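PDB 6HE6: cell division protein FtsX from Streptococcus pneumoniae, which is the membrane subunit of the ABC-transporter-like FtsEX complex of cell division, whose large extracellular domain interacts with the peptidoglycan hydrolase PcsB. Local coordinates for residues R11-I16 and Y86-V91; T51-T56 and I90-A95. All blocks are in the same frame, centred on the assembly; numbering follows the deposited sequence.

Contact 1 of 2, residues R11-I16 and Y86-V91; sequences RVVVYI and YDAYIV
I16 meets D87 along CB and CG1 and reaches Y89 with its tip, CD1. Its CB and CG1 lie beside D87 O, the acceptor of its own backbone N. A chi1 of -59° puts CG1 beside the backbone N, and the near-extended chi2 (155°) then takes CD1 to the Y89 ring. There CD1 touches D87 CB at 3.9 Å and Y89 CE2 at 3.7 Å, approaching the ring obliquely. Beyond the two strands, the Y89 hydroxyl bonds to D22, and D87 OD1 accepts from K60 N.

The backbone ladder is regular: V12 N meets V91 O, V14 and Y89 exchange a pair of bonds, and V91 N reaches V12 O at 2.7 Å. With N-to-C directions 162° apart and the hydrogen-bonded pairs V12–V91 and V14–Y89 alternating with V13–I90 and Y15–A88, this is an antiparallel pairing of the two central strands of a four-stranded sheet. V12, V14, Y89 and V91 share one face, where V14 CG2 meets V91 CG2 at 3.9 Å and L46 of helix 41-47 covers both.

The other face carries V13, Y15, A88 and I90. V13 and I90 point the same way, V13 CG2 to I90 CD1 at 4.1 Å. Y15 CD1 sits 3.8 Å from A88 CB and equally near Y86 CB, while its hydroxyl bonds to Q116. At the strand end a water donates to I16 O at 2.8 Å and weakly accepts from D87 N.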
# COMPACT_ATOMS: atom_id res chain seq x y z
N ARG A 11 -9.20 7.65 -6.18
CA ARG A 11 -8.35 6.63 -5.59
C ARG A 11 -7.00 6.60 -6.31
O ARG A 11 -6.95 6.66 -7.54
CB ARG A 11 -9.04 5.27 -5.65
CG ARG A 11 -8.24 4.08 -5.19
CD ARG A 11 -8.41 2.91 -6.15
NE ARG A 11 -7.50 3.06 -7.29
CZ ARG A 11 -7.89 3.40 -8.52
NH1 ARG A 11 -9.17 3.61 -8.78
NH2 ARG A 11 -6.99 3.52 -9.49
N VAL A 12 -5.92 6.57 -5.53
CA VAL A 12 -4.59 6.32 -6.05
C VAL A 12 -3.99 5.19 -5.23
O VAL A 12 -4.10 5.18 -4.00
CB VAL A 12 -3.68 7.56 -5.99
CG1 VAL A 12 -2.27 7.20 -6.39
CG2 VAL A 12 -4.19 8.65 -6.91
N VAL A 13 -3.39 4.21 -5.91
CA VAL A 13 -2.79 3.05 -5.26
C VAL A 13 -1.29 3.20 -5.36
O VAL A 13 -0.75 3.44 -6.45
CB VAL A 13 -3.26 1.73 -5.89
CG1 VAL A 13 -2.66 0.56 -5.15
CG2 VAL A 13 -4.77 1.64 -5.87
N VAL A 14 -0.62 3.10 -4.22
CA VAL A 14 0.82 3.30 -4.12
C VAL A 14 1.44 1.98 -3.69
O VAL A 14 1.23 1.54 -2.55
CB VAL A 14 1.16 4.43 -3.14
CG1 VAL A 14 2.68 4.58 -3.02
CG2 VAL A 14 0.53 5.71 -3.59
N TYR A 15 2.21 1.36 -4.58
CA TYR A 15 2.83 0.06 -4.31
C TYR A 15 4.21 0.24 -3.69
O TYR A 15 4.99 1.08 -4.14
CB TYR A 15 2.93 -0.77 -5.59
CG TYR A 15 1.58 -1.11 -6.13
CD1 TYR A 15 0.84 -2.15 -5.59
CD2 TYR A 15 1.01 -0.37 -7.15
CE1 TYR A 15 -0.41 -2.45 -6.06
CE2 TYR A 15 -0.24 -0.67 -7.63
CZ TYR A 15 -0.95 -1.71 -7.07
OH TYR A 15 -2.20 -2.01 -7.55
N ILE A 16 4.50 -0.56 -2.67
CA ILE A 16 5.72 -0.41 -1.87
C ILE A 16 6.74 -1.41 -2.38
O ILE A 16 6.38 -2.54 -2.74
CB ILE A 16 5.43 -0.64 -0.37
CG1 ILE A 16 4.39 0.34 0.15
CG2 ILE A 16 6.71 -0.48 0.46
CD1 ILE A 16 3.65 -0.18 1.35
N TYR A 86 2.41 -6.90 -4.26
CA TYR A 86 3.08 -5.82 -3.55
C TYR A 86 2.15 -5.24 -2.49
O TYR A 86 0.98 -4.96 -2.79
CB TYR A 86 3.48 -4.70 -4.52
CG TYR A 86 4.70 -4.99 -5.36
CD1 TYR A 86 4.76 -6.12 -6.17
CD2 TYR A 86 5.78 -4.12 -5.36
CE1 TYR A 86 5.87 -6.39 -6.94
CE2 TYR A 86 6.90 -4.38 -6.13
CZ TYR A 86 6.94 -5.52 -6.92
OH TYR A 86 8.04 -5.78 -7.68
N ASP A 87 2.65 -5.07 -1.27
CA ASP A 87 2.00 -4.21 -0.29
C ASP A 87 1.71 -2.85 -0.91
O ASP A 87 2.46 -2.37 -1.77
CB ASP A 87 2.87 -4.01 0.96
CG ASP A 87 3.01 -5.26 1.79
OD1 ASP A 87 2.26 -6.24 1.56
OD2 ASP A 87 3.86 -5.26 2.70
N ALA A 88 0.64 -2.21 -0.46
CA ALA A 88 0.19 -0.99 -1.11
C ALA A 88 -0.47 -0.08 -0.09
O ALA A 88 -0.98 -0.53 0.93
CB ALA A 88 -0.78 -1.30 -2.26
N TYR A 89 -0.46 1.22 -0.39
CA TYR A 89 -1.31 2.18 0.31
C TYR A 89 -2.42 2.61 -0.64
O TYR A 89 -2.18 2.88 -1.82
CB TYR A 89 -0.51 3.40 0.80
CG TYR A 89 0.29 3.12 2.05
CD1 TYR A 89 -0.35 2.89 3.27
CD2 TYR A 89 1.67 3.07 2.02
CE1 TYR A 89 0.38 2.64 4.42
CE2 TYR A 89 2.41 2.81 3.17
CZ TYR A 89 1.75 2.58 4.36
OH TYR A 89 2.46 2.30 5.49
N ILE A 90 -3.64 2.66 -0.12
CA ILE A 90 -4.79 3.13 -0.88
C ILE A 90 -5.01 4.57 -0.46
O ILE A 90 -5.38 4.84 0.69
CB ILE A 90 -6.03 2.26 -0.63
CG1 ILE A 90 -5.72 0.76 -0.71
CG2 ILE A 90 -7.15 2.64 -1.60
CD1 ILE A 90 -5.42 0.24 -2.12
N VAL A 91 -4.73 5.50 -1.36
CA VAL A 91 -4.75 6.93 -1.06
C VAL A 91 -6.02 7.52 -1.64
O VAL A 91 -6.38 7.25 -2.79
CB VAL A 91 -3.51 7.64 -1.64
CG1 VAL A 91 -3.54 9.14 -1.33
CG2 VAL A 91 -2.19 6.99 -1.12
O HOH W 1 5.62 -4.80 -1.19

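Contact 2 of 2, residues T51-T56 and I90-A95; sequences TVKSVT and IVEANA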
# COMPACT_ATOMS: atom_id res chain seq x y z
N THR A 51 -3.30 17.56 -0.50
CA THR A 51 -4.44 17.13 -1.28
C THR A 51 -4.89 15.69 -1.01
O THR A 51 -5.79 15.21 -1.70
CB THR A 51 -4.14 17.28 -2.77
OG1 THR A 51 -2.93 16.60 -3.06
CG2 THR A 51 -3.98 18.76 -3.13
N VAL A 52 -4.31 14.98 -0.02
CA VAL A 52 -4.76 13.63 0.31
C VAL A 52 -5.63 13.63 1.56
O VAL A 52 -5.33 14.31 2.55
CB VAL A 52 -3.57 12.65 0.47
CG1 VAL A 52 -2.63 12.76 -0.70
CG2 VAL A 52 -2.85 12.94 1.74
N LYS A 53 -6.70 12.84 1.53
CA LYS A 53 -7.61 12.78 2.67
C LYS A 53 -7.36 11.58 3.58
O LYS A 53 -7.53 11.68 4.80
CB LYS A 53 -9.07 12.76 2.21
CG LYS A 53 -10.07 12.61 3.38
CD LYS A 53 -11.55 12.62 2.97
CE LYS A 53 -12.33 13.62 3.83
NZ LYS A 53 -13.67 13.99 3.27
N SER A 54 -6.98 10.43 3.02
CA SER A 54 -6.73 9.25 3.84
C SER A 54 -5.75 8.33 3.11
O SER A 54 -5.70 8.32 1.88
CB SER A 54 -8.03 8.51 4.15
OG SER A 54 -8.57 7.95 2.96
N VAL A 55 -4.98 7.57 3.89
CA VAL A 55 -4.05 6.61 3.33
C VAL A 55 -4.13 5.35 4.19
O VAL A 55 -3.86 5.39 5.40
CB VAL A 55 -2.61 7.15 3.27
CG1 VAL A 55 -2.28 7.76 4.54
CG2 VAL A 55 -1.60 6.04 2.99
N THR A 56 -4.52 4.25 3.58
CA THR A 56 -4.87 3.01 4.26
C THR A 56 -4.00 1.88 3.75
O THR A 56 -3.97 1.62 2.54
CB THR A 56 -6.35 2.69 4.03
OG1 THR A 56 -7.15 3.81 4.44
CG2 THR A 56 -6.75 1.47 4.79
N ILE A 90 -3.64 2.66 -0.12
CA ILE A 90 -4.79 3.13 -0.88
C ILE A 90 -5.01 4.57 -0.46
O ILE A 90 -5.38 4.84 0.69
CB ILE A 90 -6.03 2.26 -0.63
CG1 ILE A 90 -5.72 0.76 -0.71
CG2 ILE A 90 -7.15 2.64 -1.60
CD1 ILE A 90 -5.42 0.24 -2.12
N VAL A 91 -4.73 5.50 -1.36
CA VAL A 91 -4.75 6.93 -1.06
C VAL A 91 -6.02 7.52 -1.64
O VAL A 91 -6.38 7.25 -2.79
CB VAL A 91 -3.51 7.64 -1.64
CG1 VAL A 91 -3.54 9.14 -1.33
CG2 VAL A 91 -2.19 6.99 -1.12
N GLU A 92 -6.72 8.32 -0.83
CA GLU A 92 -7.92 9.04 -1.25
C GLU A 92 -7.58 10.51 -1.43
O GLU A 92 -7.15 11.17 -0.48
CB GLU A 92 -9.03 8.87 -0.21
CG GLU A 92 -10.27 9.71 -0.49
CD GLU A 92 -11.29 9.60 0.63
OE1 GLU A 92 -10.89 9.21 1.74
OE2 GLU A 92 -12.48 9.91 0.40
N ALA A 93 -7.75 11.02 -2.65
CA ALA A 93 -7.53 12.42 -2.97
C ALA A 93 -8.69 13.28 -2.48
O ALA A 93 -9.79 12.78 -2.24
CB ALA A 93 -7.36 12.62 -4.48
N ASN A 94 -8.46 14.59 -2.36
CA ASN A 94 -9.54 15.48 -1.97
C ASN A 94 -10.50 15.75 -3.13
O ASN A 94 -11.70 15.95 -2.90
CB ASN A 94 -8.98 16.81 -1.44
CG ASN A 94 -8.68 16.78 0.06
OD1 ASN A 94 -9.24 15.97 0.82
ND2 ASN A 94 -7.78 17.66 0.50
N ALA A 95 -10.00 15.77 -4.36
CA ALA A 95 -10.81 16.00 -5.54
C ALA A 95 -10.24 15.17 -6.67
O ALA A 95 -9.05 14.81 -6.63
CB ALA A 95 -10.82 17.49 -5.94
O HOH W 2 -7.68 5.42 2.10
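S54 and E92 are joined by both backbone and side chain. E92 N donates to S54 O, and E92 OE1 accepts from S54 OG at 2.9 Å with its anti lone pair. OG is placed between the backbone N and the carbonyl carbon (chi1 67°), which turns it toward the carboxylate. The K53 chain runs alongside the same group: K53 CD lies 3.7 Å from E92 OE1, while K53 NZ is 5.1 Å from E92 OE2, too far for a salt bridge with E92, though the opposite charges are near.

Among the other backbone bonds, K53 N gives a straight one to E92 O (2.7 Å, 171°), N94 N reaches T51 O, and T56 and I90 exchange a pair. K53 and S54 thus both face E92, a classic beta bulge, and the antiparallel register slips by one residue between V52–A93 and S54–E92.

A water bridges the strands on the side of S54 and T56: it donates to S54 OG and to I90 O, each at 2.8 Å, and also bonds T56 OG1.

Apolar contacts centre on V91. V55 shares its face and approaches it, CG2 to CG2; V52, beside the bulge, also reaches V91, CG1 to CG1 at 3.8 Å. Helix 99-107 covers V52 through I102, and helix 41-47 covers V55.

In the fold
From the N terminus, strand 11-16 comes first; the chain then makes the 26-35 hairpin and helix 41-47 before strand 52-58. Helix 60-70, which supplies Y64 to the dodecane-trimethylamine pocket, and the following segment with its other residues (F78 to P84) come next, and the chain returns as strand 88-93. Here both long loops close: contact 1 spans 69 intervening residues and contact 2 spans 33. The two loops overlap and end on one strand, which contributes I90 and V91 to both pairings. The order across the sheet is 52-58, 88-93, 11-16, 112-116. Y89 CD1 packs 3.4 Å from V55 CG2, linking the contacts on the face covered by helix 41-47.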